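Long-range contacts in L-lysine 6-monooxygenase involved in desferrioxamine biosynthesis (Erwinia amylovora CFBP1430, PDB 5O8R), which catalyses the NADPH-dependent N6-hydroxylation of L-lysine, using FAD as cofactor, in the biosynthesis of the siderophore desferrioxamine: residues 49-54 against 99-104; 177-182 against 337-342; 200-205 against 272-277. All coordinates share one frame; numbering follows the deposited sequence.

Interaction 1 (49-54 against 99-104); sequences GMMLES and MRKEYN. With NAP (NADP nicotinamide-adenine-dinucleotide phosphate), chain D.
Met51 and Arg100 bring the two backbones to a CA-CA separation of 6.7 Å, and Ser54 and Met99 follow at 7.1 Å. The irregular loop 49-54, which makes an inverse gamma turn centred on Met51, runs past the start of helix 100-113, where Met99 occupies the N-cap position and its carbonyl O receives the amides of Glu102 and Tyr103. The contact rests on van der Waals packing. Arg100 reaches across from the first turn of the helix, and its NH2 comes to 3.5 Å from Met50 C. CA of Met51 lies over one face of the guanidinium, while CB of Met50 meets its edge in the plane. With CG anti to the backbone N (chi1 -178°), Met51 extends along the helix start, placing its SD 4.0 Å from Lys101 CA. Met99, bent at chi2 and chi3, folds its CE towards the carbonyl oxygens of Glu53 and Ser54. Arg100 NH1 lies 3.4 Å from O7N of the NADP carboxamide and makes a salt bridge with Glu206. Towards the second subunit, Glu53 and Lys101 form salt bridges with its Lys289 and Asp292. The guanidinium thus lies between loop 49-54 and the nicotinamide end of NADP, close to the bound FAD. This placement is consistent with a part in positioning the nicotinamide, and the Glu206 carboxylate probably stabilises the arginine's positive charge.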
loop_
_atom_site.group_PDB
_atom_site.type_symbol
_atom_site.label_atom_id
_atom_site.label_comp_id
_atom_site.label_asym_id
_atom_site.label_seq_id
_atom_site.Cartn_x
_atom_site.Cartn_y
_atom_site.Cartn_z
ATOM N N GLY A 49 -8.284 19.535 -22.224
ATOM C CA GLY A 49 -8.565 18.446 -23.191
ATOM C C GLY A 49 -7.764 17.141 -23.145
ATOM O O GLY A 49 -7.931 16.293 -24.041
ATOM N N MET A 50 -6.884 16.998 -22.140
ATOM C CA MET A 50 -6.286 15.699 -21.689
ATOM C C MET A 50 -6.712 15.334 -20.214
ATOM O O MET A 50 -6.328 14.265 -19.664
ATOM C CB MET A 50 -4.765 15.821 -21.805
ATOM C CG MET A 50 -3.947 14.545 -21.939
ATOM S SD MET A 50 -2.184 14.995 -21.837
ATOM C CE MET A 50 -1.830 15.935 -23.326
ATOM N N MET A 51 -7.544 16.213 -19.623
ATOM C CA MET A 51 -7.965 16.189 -18.221
ATOM C C MET A 51 -9.154 15.268 -18.011
ATOM O O MET A 51 -10.314 15.698 -18.064
ATOM C CB MET A 51 -8.349 17.595 -17.770
ATOM C CG MET A 51 -8.751 17.713 -16.313
ATOM S SD MET A 51 -8.898 19.448 -15.839
ATOM C CE MET A 51 -10.622 19.844 -16.284
ATOM N N LEU A 52 -8.808 14.011 -17.728
ATOM C CA LEU A 52 -9.743 12.889 -17.532
ATOM C C LEU A 52 -10.266 12.798 -16.110
ATOM O O LEU A 52 -9.498 12.977 -15.195
ATOM C CB LEU A 52 -8.968 11.595 -17.806
ATOM C CG LEU A 52 -8.681 11.313 -19.276
ATOM C CD1 LEU A 52 -7.541 10.357 -19.476
ATOM C CD2 LEU A 52 -9.939 10.743 -19.913
ATOM N N GLU A 53 -11.517 12.395 -15.900
ATOM C CA GLU A 53 -12.093 12.335 -14.505
ATOM C C GLU A 53 -11.140 11.778 -13.439
ATOM O O GLU A 53 -11.154 12.218 -12.284
ATOM C CB GLU A 53 -13.442 11.566 -14.448
ATOM C CG GLU A 53 -13.943 11.318 -13.018
ATOM C CD GLU A 53 -15.247 10.538 -12.919
ATOM O OE1 GLU A 53 -16.319 11.124 -13.225
ATOM O OE2 GLU A 53 -15.208 9.336 -12.507
ATOM N N SER A 54 -10.326 10.816 -13.865
ATOM C CA SER A 54 -9.440 10.061 -12.999
ATOM C C SER A 54 -8.058 10.693 -12.826
ATOM O O SER A 54 -7.376 10.378 -11.878
ATOM C CB SER A 54 -9.283 8.630 -13.569
ATOM O OG SER A 54 -8.205 8.625 -14.478
ATOM N N MET A 99 -6.509 15.718 -7.639
ATOM C CA MET A 99 -7.091 15.409 -8.923
ATOM C C MET A 99 -6.776 16.619 -9.767
ATOM O O MET A 99 -6.915 17.723 -9.284
ATOM C CB MET A 99 -8.608 15.189 -8.817
ATOM C CG MET A 99 -9.040 14.111 -7.848
ATOM S SD MET A 99 -8.314 12.531 -8.301
ATOM C CE MET A 99 -9.218 12.263 -9.814
ATOM N N ARG A 100 -6.409 16.407 -11.031
ATOM C CA ARG A 100 -6.122 17.502 -11.939
ATOM C C ARG A 100 -7.275 18.468 -12.037
ATOM O O ARG A 100 -7.065 19.626 -12.181
ATOM C CB ARG A 100 -5.682 17.015 -13.324
ATOM C CG ARG A 100 -4.210 17.351 -13.565
ATOM C CD ARG A 100 -3.491 16.530 -14.631
ATOM N NE ARG A 100 -3.841 17.049 -15.940
ATOM C CZ ARG A 100 -4.005 16.321 -17.047
ATOM N NH1 ARG A 100 -3.827 14.985 -17.048
ATOM N NH2 ARG A 100 -4.361 16.945 -18.178
ATOM N N LYS A 101 -8.499 18.032 -11.884
ATOM C CA LYS A 101 -9.565 19.004 -11.922
ATOM C C LYS A 101 -9.553 19.892 -10.699
ATOM O O LYS A 101 -10.013 21.037 -10.755
ATOM C CB LYS A 101 -10.923 18.341 -12.128
ATOM C CG LYS A 101 -12.122 19.094 -11.569
ATOM C CD LYS A 101 -13.458 18.484 -11.984
ATOM C CE LYS A 101 -13.804 18.720 -13.450
ATOM N NZ LYS A 101 -14.453 17.491 -13.991
ATOM N N GLU A 102 -9.087 19.386 -9.570
ATOM C CA GLU A 102 -9.148 20.212 -8.382
ATOM C C GLU A 102 -7.967 21.156 -8.436
ATOM O O GLU A 102 -8.093 22.311 -8.072
ATOM C CB GLU A 102 -9.192 19.401 -7.120
ATOM C CG GLU A 102 -9.609 20.184 -5.889
ATOM C CD GLU A 102 -9.918 19.248 -4.727
ATOM O OE1 GLU A 102 -9.162 18.300 -4.560
ATOM O OE2 GLU A 102 -10.948 19.407 -4.018
ATOM N N TYR A 103 -6.838 20.735 -8.965
ATOM C CA TYR A 103 -5.731 21.652 -9.044
ATOM C C TYR A 103 -6.189 22.828 -9.866
ATOM O O TYR A 103 -5.954 24.020 -9.568
ATOM C CB TYR A 103 -4.581 21.005 -9.707
ATOM C CG TYR A 103 -3.390 21.893 -9.817
ATOM C CD1 TYR A 103 -2.667 22.276 -8.691
ATOM C CD2 TYR A 103 -2.988 22.372 -11.022
ATOM C CE1 TYR A 103 -1.555 23.086 -8.789
ATOM C CE2 TYR A 103 -1.881 23.192 -11.124
ATOM C CZ TYR A 103 -1.159 23.534 -10.018
ATOM O OH TYR A 103 -0.049 24.349 -10.163
ATOM N N ASN A 104 -6.938 22.493 -10.891
ATOM C CA ASN A 104 -7.439 23.528 -11.749
ATOM C C ASN A 104 -8.365 24.457 -10.981
ATOM O O ASN A 104 -8.170 25.627 -11.033
ATOM C CB ASN A 104 -8.109 22.960 -13.012
ATOM C CG ASN A 104 -7.972 23.882 -14.192
ATOM O OD1 ASN A 104 -6.838 24.099 -14.674
ATOM N ND2 ASN A 104 -9.104 24.438 -14.665
HETATM P PA NAP D . 6.526 13.134 -22.835
HETATM O O1A NAP D . 7.406 14.288 -23.364
HETATM O O2A NAP D . 7.041 12.158 -21.761
HETATM O O5B NAP D . 5.889 12.253 -24.028
HETATM C C5B NAP D . 6.733 11.971 -25.132
HETATM C C4B NAP D . 6.687 10.510 -25.483
HETATM O O4B NAP D . 6.600 10.593 -26.888
HETATM C C3B NAP D . 7.957 9.740 -25.054
HETATM O O3B NAP D . 7.740 8.348 -24.651
HETATM C C2B NAP D . 8.788 9.952 -26.315
HETATM O O2B NAP D . 9.892 9.032 -26.467
HETATM C C1B NAP D . 7.690 9.847 -27.373
HETATM N N9A NAP D . 8.106 10.259 -28.739
HETATM C C8A NAP D . 8.600 11.436 -29.222
HETATM N N7A NAP D . 8.882 11.306 -30.564
HETATM C C5A NAP D . 8.550 10.052 -30.903
HETATM C C6A NAP D . 8.584 9.231 -32.105
HETATM N N6A NAP D . 9.021 9.815 -33.203
HETATM N N1A NAP D . 8.176 7.934 -32.072
HETATM C C2A NAP D . 7.698 7.353 -30.937
HETATM N N3A NAP D . 7.629 8.031 -29.760
HETATM C C4A NAP D . 8.042 9.353 -29.707
HETATM O O3 NAP D . 5.254 13.985 -22.311
HETATM P PN NAP D . 3.704 13.612 -22.073
HETATM O O1N NAP D . 2.951 14.728 -22.732
HETATM O O2N NAP D . 3.378 12.125 -22.469
HETATM O O5D NAP D . 3.594 13.962 -20.480
HETATM C C5D NAP D . 4.728 14.079 -19.586
HETATM C C4D NAP D . 5.366 15.481 -19.610
HETATM O O4D NAP D . 4.372 16.321 -19.052
HETATM C C3D NAP D . 6.674 15.610 -18.786
HETATM O O3D NAP D . 7.793 16.299 -19.414
HETATM C C2D NAP D . 6.245 16.305 -17.511
HETATM O O2D NAP D . 6.980 17.516 -17.260
HETATM C C1D NAP D . 4.737 16.587 -17.698
HETATM N N1N NAP D . 3.799 15.888 -16.790
HETATM C C2N NAP D . 2.501 15.727 -17.191
HETATM C C3N NAP D . 1.583 15.121 -16.321
HETATM C C7N NAP D . 0.156 14.891 -16.680
HETATM O O7N NAP D . -0.702 15.022 -15.783
HETATM N N7N NAP D . -0.081 14.527 -17.945
HETATM C C4N NAP D . 1.990 14.689 -15.058
HETATM C C5N NAP D . 3.315 14.862 -14.673
HETATM C C6N NAP D . 4.200 15.477 -15.551
HETATM P P2B NAP D . 11.269 9.215 -25.638
HETATM O O1X NAP D . 12.308 8.462 -26.472
HETATM O O2X NAP D . 10.996 8.638 -24.252
HETATM O O3X NAP D . 11.459 10.720 -25.581
#

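Interaction 2 (177-182 against 337-342); sequences VHSSEY and VMATGY. With NAP (NADP nicotinamide-adenine-dinucleotide phosphate), chain D.
The NADP-binding Rossmann-type domain has its short edge strand 177-178 paired with strand 335-338, and this contact follows the two segments beyond the sheet, 337-342 turning to the dinucleotide and 177-182 towards helix 182-190. Val177 bridges Val337 and His178 bridges Met338, in parallel register. Met338 N donates to Val177 O (3.0 Å), and a weak bond from Ser179 N to Met338 O ends the pairing. On the Val177 face, CG2 of Val177 meets CG2 of Val337, and the ring of Tyr182 adds to the apolar cluster, together with Leu189 of helix 182-190. The other face carries His178, whose CG stands anti to the backbone N (chi1 -179°) and so extends the imidazole to the loop beyond Met338. There NE2 donates to Gly341 O over 2.8 Å, near the ring plane and on a lone pair of the carbonyl. The other ring nitrogen, ND1, accepts from Ser180 N, and the two bonds together would fix the imidazole's rotation. The edge of this ring points at the face of Tyr342 in a T-shaped stack, with centroids 5.4 Å apart and planes at 90°. Gly341 has a positive phi (99°) and lies against the NADP pyrophosphate, its CA 3.5 Å from O1N. A water links both segments to the cofactor: it sits 2.8 Å from Ser179 OG, accepts weakly from Gly341 N and donates to NADP O1N at 2.7 Å.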
loop_
_atom_site.group_PDB
_atom_site.type_symbol
_atom_site.label_atom_id
_atom_site.label_comp_id
_atom_site.label_asym_id
_atom_site.label_seq_id
_atom_site.Cartn_x
_atom_site.Cartn_y
_atom_site.Cartn_z
ATOM N N VAL A 177 -4.861 12.964 -33.877
ATOM C CA VAL A 177 -5.219 13.861 -32.785
ATOM C C VAL A 177 -4.130 13.835 -31.739
ATOM O O VAL A 177 -3.770 12.788 -31.249
ATOM C CB VAL A 177 -6.643 13.581 -32.221
ATOM C CG1 VAL A 177 -7.480 12.824 -33.219
ATOM C CG2 VAL A 177 -6.662 12.844 -30.901
ATOM N N HIS A 178 -3.561 14.995 -31.434
ATOM C CA HIS A 178 -2.543 15.097 -30.381
ATOM C C HIS A 178 -3.237 14.925 -29.049
ATOM O O HIS A 178 -4.468 15.012 -28.947
ATOM C CB HIS A 178 -1.824 16.421 -30.457
ATOM C CG HIS A 178 -0.748 16.615 -29.433
ATOM N ND1 HIS A 178 -1.007 17.130 -28.175
ATOM C CD2 HIS A 178 0.598 16.422 -29.503
ATOM C CE1 HIS A 178 0.135 17.228 -27.508
ATOM N NE2 HIS A 178 1.122 16.805 -28.291
ATOM N N SER A 179 -2.456 14.590 -28.044
ATOM C CA SER A 179 -3.029 14.166 -26.805
ATOM C C SER A 179 -3.878 15.271 -26.226
ATOM O O SER A 179 -4.942 14.991 -25.655
ATOM C CB SER A 179 -1.948 13.651 -25.874
ATOM O OG SER A 179 -0.895 14.569 -25.730
ATOM N N SER A 180 -3.458 16.524 -26.461
ATOM C CA SER A 180 -4.218 17.704 -26.025
ATOM C C SER A 180 -5.610 17.760 -26.587
ATOM O O SER A 180 -6.474 18.352 -25.987
ATOM C CB SER A 180 -3.501 19.006 -26.360
ATOM O OG SER A 180 -2.722 18.849 -27.505
ATOM N N GLU A 181 -5.841 17.136 -27.721
ATOM C CA GLU A 181 -7.145 17.196 -28.364
ATOM C C GLU A 181 -8.006 15.970 -28.073
ATOM O O GLU A 181 -9.084 15.844 -28.613
ATOM C CB GLU A 181 -6.919 17.354 -29.875
ATOM C CG GLU A 181 -5.959 18.492 -30.240
ATOM C CD GLU A 181 -5.681 18.575 -31.729
ATOM O OE1 GLU A 181 -6.358 19.374 -32.444
ATOM O OE2 GLU A 181 -4.794 17.821 -32.177
ATOM N N TYR A 182 -7.532 15.078 -27.214
ATOM C CA TYR A 182 -8.138 13.764 -27.045
ATOM C C TYR A 182 -9.573 13.756 -26.577
ATOM O O TYR A 182 -10.392 13.070 -27.179
ATOM C CB TYR A 182 -7.316 12.928 -26.081
ATOM C CG TYR A 182 -7.971 11.650 -25.660
ATOM C CD1 TYR A 182 -8.134 10.613 -26.559
ATOM C CD2 TYR A 182 -8.435 11.475 -24.351
ATOM C CE1 TYR A 182 -8.738 9.418 -26.155
ATOM C CE2 TYR A 182 -9.057 10.305 -23.954
ATOM C CZ TYR A 182 -9.200 9.278 -24.839
ATOM O OH TYR A 182 -9.819 8.126 -24.448
ATOM N N VAL A 337 -3.429 8.648 -31.803
ATOM C CA VAL A 337 -3.326 9.622 -30.746
ATOM C C VAL A 337 -1.864 9.812 -30.588
ATOM O O VAL A 337 -1.144 8.858 -30.292
ATOM C CB VAL A 337 -3.935 9.133 -29.443
ATOM C CG1 VAL A 337 -3.662 10.108 -28.329
ATOM C CG2 VAL A 337 -5.445 8.964 -29.607
ATOM N N MET A 338 -1.423 11.043 -30.831
ATOM C CA MET A 338 -0.028 11.353 -30.881
ATOM C C MET A 338 0.343 12.000 -29.536
ATOM O O MET A 338 0.103 13.168 -29.309
ATOM C CB MET A 338 0.200 12.268 -32.036
ATOM C CG MET A 338 1.675 12.460 -32.283
ATOM S SD MET A 338 2.335 11.208 -33.371
ATOM C CE MET A 338 1.271 11.434 -34.789
ATOM N N ALA A 339 0.926 11.209 -28.639
ATOM C CA ALA A 339 1.062 11.553 -27.221
ATOM C C ALA A 339 2.520 11.845 -27.017
ATOM O O ALA A 339 3.194 11.260 -26.151
ATOM C CB ALA A 339 0.582 10.387 -26.346
ATOM N N THR A 340 2.996 12.778 -27.825
ATOM C CA THR A 340 4.437 13.011 -28.019
ATOM C C THR A 340 4.929 14.257 -27.340
ATOM O O THR A 340 6.097 14.621 -27.495
ATOM C CB THR A 340 4.785 13.098 -29.515
ATOM O OG1 THR A 340 3.858 13.966 -30.192
ATOM C CG2 THR A 340 4.671 11.738 -30.114
ATOM N N GLY A 341 4.046 14.910 -26.589
ATOM C CA GLY A 341 4.469 15.957 -25.692
ATOM C C GLY A 341 4.325 17.401 -26.138
ATOM O O GLY A 341 3.367 17.761 -26.848
ATOM N N TYR A 342 5.250 18.224 -25.628
ATOM C CA TYR A 342 5.209 19.682 -25.723
ATOM C C TYR A 342 6.644 20.113 -25.932
ATOM O O TYR A 342 7.529 19.408 -25.497
ATOM C CB TYR A 342 4.638 20.207 -24.426
ATOM C CG TYR A 342 3.186 19.788 -24.268
ATOM C CD1 TYR A 342 2.815 18.540 -23.811
ATOM C CD2 TYR A 342 2.198 20.633 -24.622
ATOM C CE1 TYR A 342 1.476 18.173 -23.731
ATOM C CE2 TYR A 342 0.859 20.295 -24.534
ATOM C CZ TYR A 342 0.488 19.073 -24.105
ATOM O OH TYR A 342 -0.880 18.823 -24.060
HETATM P PA NAP D . 6.526 13.134 -22.835
HETATM O O1A NAP D . 7.406 14.288 -23.364
HETATM O O2A NAP D . 7.041 12.158 -21.761
HETATM O O5B NAP D . 5.889 12.253 -24.028
HETATM C C5B NAP D . 6.733 11.971 -25.132
HETATM C C4B NAP D . 6.687 10.510 -25.483
HETATM O O4B NAP D . 6.600 10.593 -26.888
HETATM C C3B NAP D . 7.957 9.740 -25.054
HETATM O O3B NAP D . 7.740 8.348 -24.651
HETATM C C2B NAP D . 8.788 9.952 -26.315
HETATM O O2B NAP D . 9.892 9.032 -26.467
HETATM C C1B NAP D . 7.690 9.847 -27.373
HETATM N N9A NAP D . 8.106 10.259 -28.739
HETATM C C8A NAP D . 8.600 11.436 -29.222
HETATM N N7A NAP D . 8.882 11.306 -30.564
HETATM C C5A NAP D . 8.550 10.052 -30.903
HETATM C C6A NAP D . 8.584 9.231 -32.105
HETATM N N6A NAP D . 9.021 9.815 -33.203
HETATM N N1A NAP D . 8.176 7.934 -32.072
HETATM C C2A NAP D . 7.698 7.353 -30.937
HETATM N N3A NAP D . 7.629 8.031 -29.760
HETATM C C4A NAP D . 8.042 9.353 -29.707
HETATM O O3 NAP D . 5.254 13.985 -22.311
HETATM P PN NAP D . 3.704 13.612 -22.073
HETATM O O1N NAP D . 2.951 14.728 -22.732
HETATM O O2N NAP D . 3.378 12.125 -22.469
HETATM O O5D NAP D . 3.594 13.962 -20.480
HETATM C C5D NAP D . 4.728 14.079 -19.586
HETATM C C4D NAP D . 5.366 15.481 -19.610
HETATM O O4D NAP D . 4.372 16.321 -19.052
HETATM C C3D NAP D . 6.674 15.610 -18.786
HETATM O O3D NAP D . 7.793 16.299 -19.414
HETATM C C2D NAP D . 6.245 16.305 -17.511
HETATM O O2D NAP D . 6.980 17.516 -17.260
HETATM C C1D NAP D . 4.737 16.587 -17.698
HETATM N N1N NAP D . 3.799 15.888 -16.790
HETATM C C2N NAP D . 2.501 15.727 -17.191
HETATM C C3N NAP D . 1.583 15.121 -16.321
HETATM C C7N NAP D . 0.156 14.891 -16.680
HETATM O O7N NAP D . -0.702 15.022 -15.783
HETATM N N7N NAP D . -0.081 14.527 -17.945
HETATM C C4N NAP D . 1.990 14.689 -15.058
HETATM C C5N NAP D . 3.315 14.862 -14.673
HETATM C C6N NAP D . 4.200 15.477 -15.551
HETATM P P2B NAP D . 11.269 9.215 -25.638
HETATM O O1X NAP D . 12.308 8.462 -26.472
HETATM O O2X NAP D . 10.996 8.638 -24.252
HETATM O O3X NAP D . 11.459 10.720 -25.581
HETATM O O HOH W 1 1.783 14.105 -25.084
#

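Interaction 3 (200-205 against 272-277); sequences SGQSAA and KGINSS. With NAP (NADP nicotinamide-adenine-dinucleotide phosphate), chain D.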
loop_
_atom_site.group_PDB
_atom_site.type_symbol
_atom_site.label_atom_id
_atom_site.label_comp_id
_atom_site.label_asym_id
_atom_site.label_seq_id
_atom_site.Cartn_x
_atom_site.Cartn_y
_atom_site.Cartn_z
ATOM N N SER A 200 5.182 7.208 -24.888
ATOM C CA SER A 200 5.010 6.459 -23.628
ATOM C C SER A 200 5.265 7.265 -22.370
ATOM O O SER A 200 5.592 6.709 -21.312
ATOM C CB SER A 200 5.841 5.167 -23.618
ATOM O OG SER A 200 7.228 5.436 -23.707
ATOM N N GLY A 201 5.053 8.562 -22.464
ATOM C CA GLY A 201 4.930 9.346 -21.282
ATOM C C GLY A 201 3.609 9.147 -20.552
ATOM O O GLY A 201 2.806 8.284 -20.911
ATOM N N GLN A 202 3.416 9.964 -19.514
ATOM C CA GLN A 202 2.272 9.877 -18.658
ATOM C C GLN A 202 1.042 10.163 -19.431
ATOM O O GLN A 202 0.044 9.528 -19.201
ATOM C CB GLN A 202 2.363 10.866 -17.492
ATOM C CG GLN A 202 1.147 10.923 -16.525
ATOM C CD GLN A 202 1.124 9.793 -15.556
ATOM O OE1 GLN A 202 2.149 9.179 -15.314
ATOM N NE2 GLN A 202 -0.047 9.468 -15.039
ATOM N N SER A 203 1.085 11.127 -20.334
ATOM C CA SER A 203 -0.127 11.474 -21.123
ATOM C C SER A 203 -0.707 10.296 -21.891
ATOM O O SER A 203 -1.910 10.021 -21.842
ATOM C CB SER A 203 0.211 12.555 -22.146
ATOM O OG SER A 203 0.802 13.647 -21.500
ATOM N N ALA A 204 0.199 9.636 -22.607
ATOM C CA ALA A 204 -0.069 8.415 -23.327
ATOM C C ALA A 204 -0.747 7.327 -22.462
ATOM O O ALA A 204 -1.758 6.719 -22.851
ATOM C CB ALA A 204 1.256 7.900 -23.870
ATOM N N ALA A 205 -0.172 7.092 -21.287
ATOM C CA ALA A 205 -0.620 6.052 -20.407
ATOM C C ALA A 205 -2.001 6.394 -19.854
ATOM O O ALA A 205 -2.867 5.530 -19.806
ATOM C CB ALA A 205 0.379 5.839 -19.305
ATOM N N LYS A 272 10.272 12.282 -17.061
ATOM C CA LYS A 272 9.343 11.560 -17.938
ATOM C C LYS A 272 9.211 10.187 -17.373
ATOM O O LYS A 272 9.981 9.756 -16.516
ATOM C CB LYS A 272 9.854 11.464 -19.373
ATOM C CG LYS A 272 9.985 12.824 -20.018
ATOM C CD LYS A 272 10.656 12.752 -21.371
ATOM C CE LYS A 272 10.453 14.047 -22.142
ATOM N NZ LYS A 272 10.339 13.747 -23.593
ATOM N N GLY A 273 8.229 9.480 -17.862
ATOM C CA GLY A 273 7.916 8.222 -17.252
ATOM C C GLY A 273 6.562 8.342 -16.605
ATOM O O GLY A 273 6.141 9.404 -16.147
ATOM N N ILE A 274 5.909 7.202 -16.559
ATOM C CA ILE A 274 4.579 7.077 -16.095
ATOM C C ILE A 274 4.616 6.725 -14.603
ATOM O O ILE A 274 5.515 6.042 -14.063
ATOM C CB ILE A 274 3.883 5.931 -16.832
ATOM C CG1 ILE A 274 4.067 6.068 -18.346
ATOM C CG2 ILE A 274 2.412 5.872 -16.474
ATOM C CD1 ILE A 274 3.935 4.751 -19.047
ATOM N N ASN A 275 3.627 7.238 -13.933
ATOM C CA ASN A 275 3.271 6.827 -12.628
ATOM C C ASN A 275 3.269 5.306 -12.458
ATOM O O ASN A 275 2.592 4.610 -13.208
ATOM C CB ASN A 275 1.868 7.358 -12.453
ATOM C CG ASN A 275 1.507 7.490 -11.056
ATOM O OD1 ASN A 275 1.090 6.524 -10.426
ATOM N ND2 ASN A 275 1.681 8.690 -10.535
ATOM N N SER A 276 4.013 4.796 -11.483
ATOM C CA SER A 276 4.042 3.366 -11.147
ATOM C C SER A 276 2.711 2.698 -11.079
ATOM O O SER A 276 2.513 1.657 -11.714
ATOM C CB SER A 276 4.593 3.208 -9.770
ATOM O OG SER A 276 5.942 3.409 -9.908
ATOM N N SER A 277 1.806 3.285 -10.293
ATOM C CA SER A 277 0.480 2.763 -10.177
ATOM C C SER A 277 -0.186 2.561 -11.521
ATOM O O SER A 277 -0.897 1.574 -11.708
ATOM C CB SER A 277 -0.403 3.705 -9.397
ATOM O OG SER A 277 0.015 3.762 -8.058
HETATM P PA NAP D . 6.526 13.134 -22.835
HETATM O O1A NAP D . 7.406 14.288 -23.364
HETATM O O2A NAP D . 7.041 12.158 -21.761
HETATM O O5B NAP D . 5.889 12.253 -24.028
HETATM C C5B NAP D . 6.733 11.971 -25.132
HETATM C C4B NAP D . 6.687 10.510 -25.483
HETATM O O4B NAP D . 6.600 10.593 -26.888
HETATM C C3B NAP D . 7.957 9.740 -25.054
HETATM O O3B NAP D . 7.740 8.348 -24.651
HETATM C C2B NAP D . 8.788 9.952 -26.315
HETATM O O2B NAP D . 9.892 9.032 -26.467
HETATM C C1B NAP D . 7.690 9.847 -27.373
HETATM N N9A NAP D . 8.106 10.259 -28.739
HETATM C C8A NAP D . 8.600 11.436 -29.222
HETATM N N7A NAP D . 8.882 11.306 -30.564
HETATM C C5A NAP D . 8.550 10.052 -30.903
HETATM C C6A NAP D . 8.584 9.231 -32.105
HETATM N N6A NAP D . 9.021 9.815 -33.203
HETATM N N1A NAP D . 8.176 7.934 -32.072
HETATM C C2A NAP D . 7.698 7.353 -30.937
HETATM N N3A NAP D . 7.629 8.031 -29.760
HETATM C C4A NAP D . 8.042 9.353 -29.707
HETATM O O3 NAP D . 5.254 13.985 -22.311
HETATM P PN NAP D . 3.704 13.612 -22.073
HETATM O O1N NAP D . 2.951 14.728 -22.732
HETATM O O2N NAP D . 3.378 12.125 -22.469
HETATM O O5D NAP D . 3.594 13.962 -20.480
HETATM C C5D NAP D . 4.728 14.079 -19.586
HETATM C C4D NAP D . 5.366 15.481 -19.610
HETATM O O4D NAP D . 4.372 16.321 -19.052
HETATM C C3D NAP D . 6.674 15.610 -18.786
HETATM O O3D NAP D . 7.793 16.299 -19.414
HETATM C C2D NAP D . 6.245 16.305 -17.511
HETATM O O2D NAP D . 6.980 17.516 -17.260
HETATM C C1D NAP D . 4.737 16.587 -17.698
HETATM N N1N NAP D . 3.799 15.888 -16.790
HETATM C C2N NAP D . 2.501 15.727 -17.191
HETATM C C3N NAP D . 1.583 15.121 -16.321
HETATM C C7N NAP D . 0.156 14.891 -16.680
HETATM O O7N NAP D . -0.702 15.022 -15.783
HETATM N N7N NAP D . -0.081 14.527 -17.945
HETATM C C4N NAP D . 1.990 14.689 -15.058
HETATM C C5N NAP D . 3.315 14.862 -14.673
HETATM C C6N NAP D . 4.200 15.477 -15.551
HETATM P P2B NAP D . 11.269 9.215 -25.638
HETATM O O1X NAP D . 12.308 8.462 -26.472
HETATM O O2X NAP D . 10.996 8.638 -24.252
HETATM O O3X NAP D . 11.459 10.720 -25.581
#
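Ser200 opens the segment on the cofactor side, its N donating to O3B of the NADP adenosine ribose at 2.8 Å, while its carbonyl O packs against CG1 of Ile274. Its hydroxyl bonds to Thr226. Gly201, the N-cap of helix 202-212, follows; its CA lies 3.4 Å from O2N of the pyrophosphate and 5.1 Å from CA of Gly273. Together with Gly199 and Ala204 it fits a GxGxxA fingerprint of the Rossmann type, in keeping with the bound NADP. Gln202 carries the polar link between the segments: bent at chi2 (78°), it turns its amide so that OE1 accepts from Asn275 N over 2.8 Å. This bond is nearly straight (174°) and lies in the carbonyl plane. The same oxygen rests beside CG2 of Ile274, and NE2 is taken by Glu206. The Gln202 and Asn275 side chains run alongside each other, their amide planes 78° apart, with Asn275 ND2 bonded to Gln58 of the FAD site. Ser203 N then donates to O2N at 3.3 Å. Two residues on, Ala205 presents CB to CG2 and CD1 of Ile274, closing an apolar patch with Trp224. From the other segment Lys272 NZ reaches O1A at 3.0 Å. The pyrophosphate thus meets the amide end of a helix and a lysine, both of which would be expected to offset its negative charge.

Along the chain interaction 1 closes first, and interaction 3 is nested inside the loop closed by interaction 2. Their centres lie about 13 to 16 Å apart, and all three touch the same NADP: interaction 1 at the nicotinamide amide, interactions 2 and 3 along its pyrophosphate and ribose. Interaction 2 sits at an edge of the five-stranded parallel sheet, whose strand 194-198 leads into the helix of interaction 3; Ala339 packs on Ala204 between them. Loop 49-54 touches the other two contacts, Met50 lying against Ser179, Tyr342 and Ser203. The arrangement is consistent with bringing the nicotinamide and flavin sites close together.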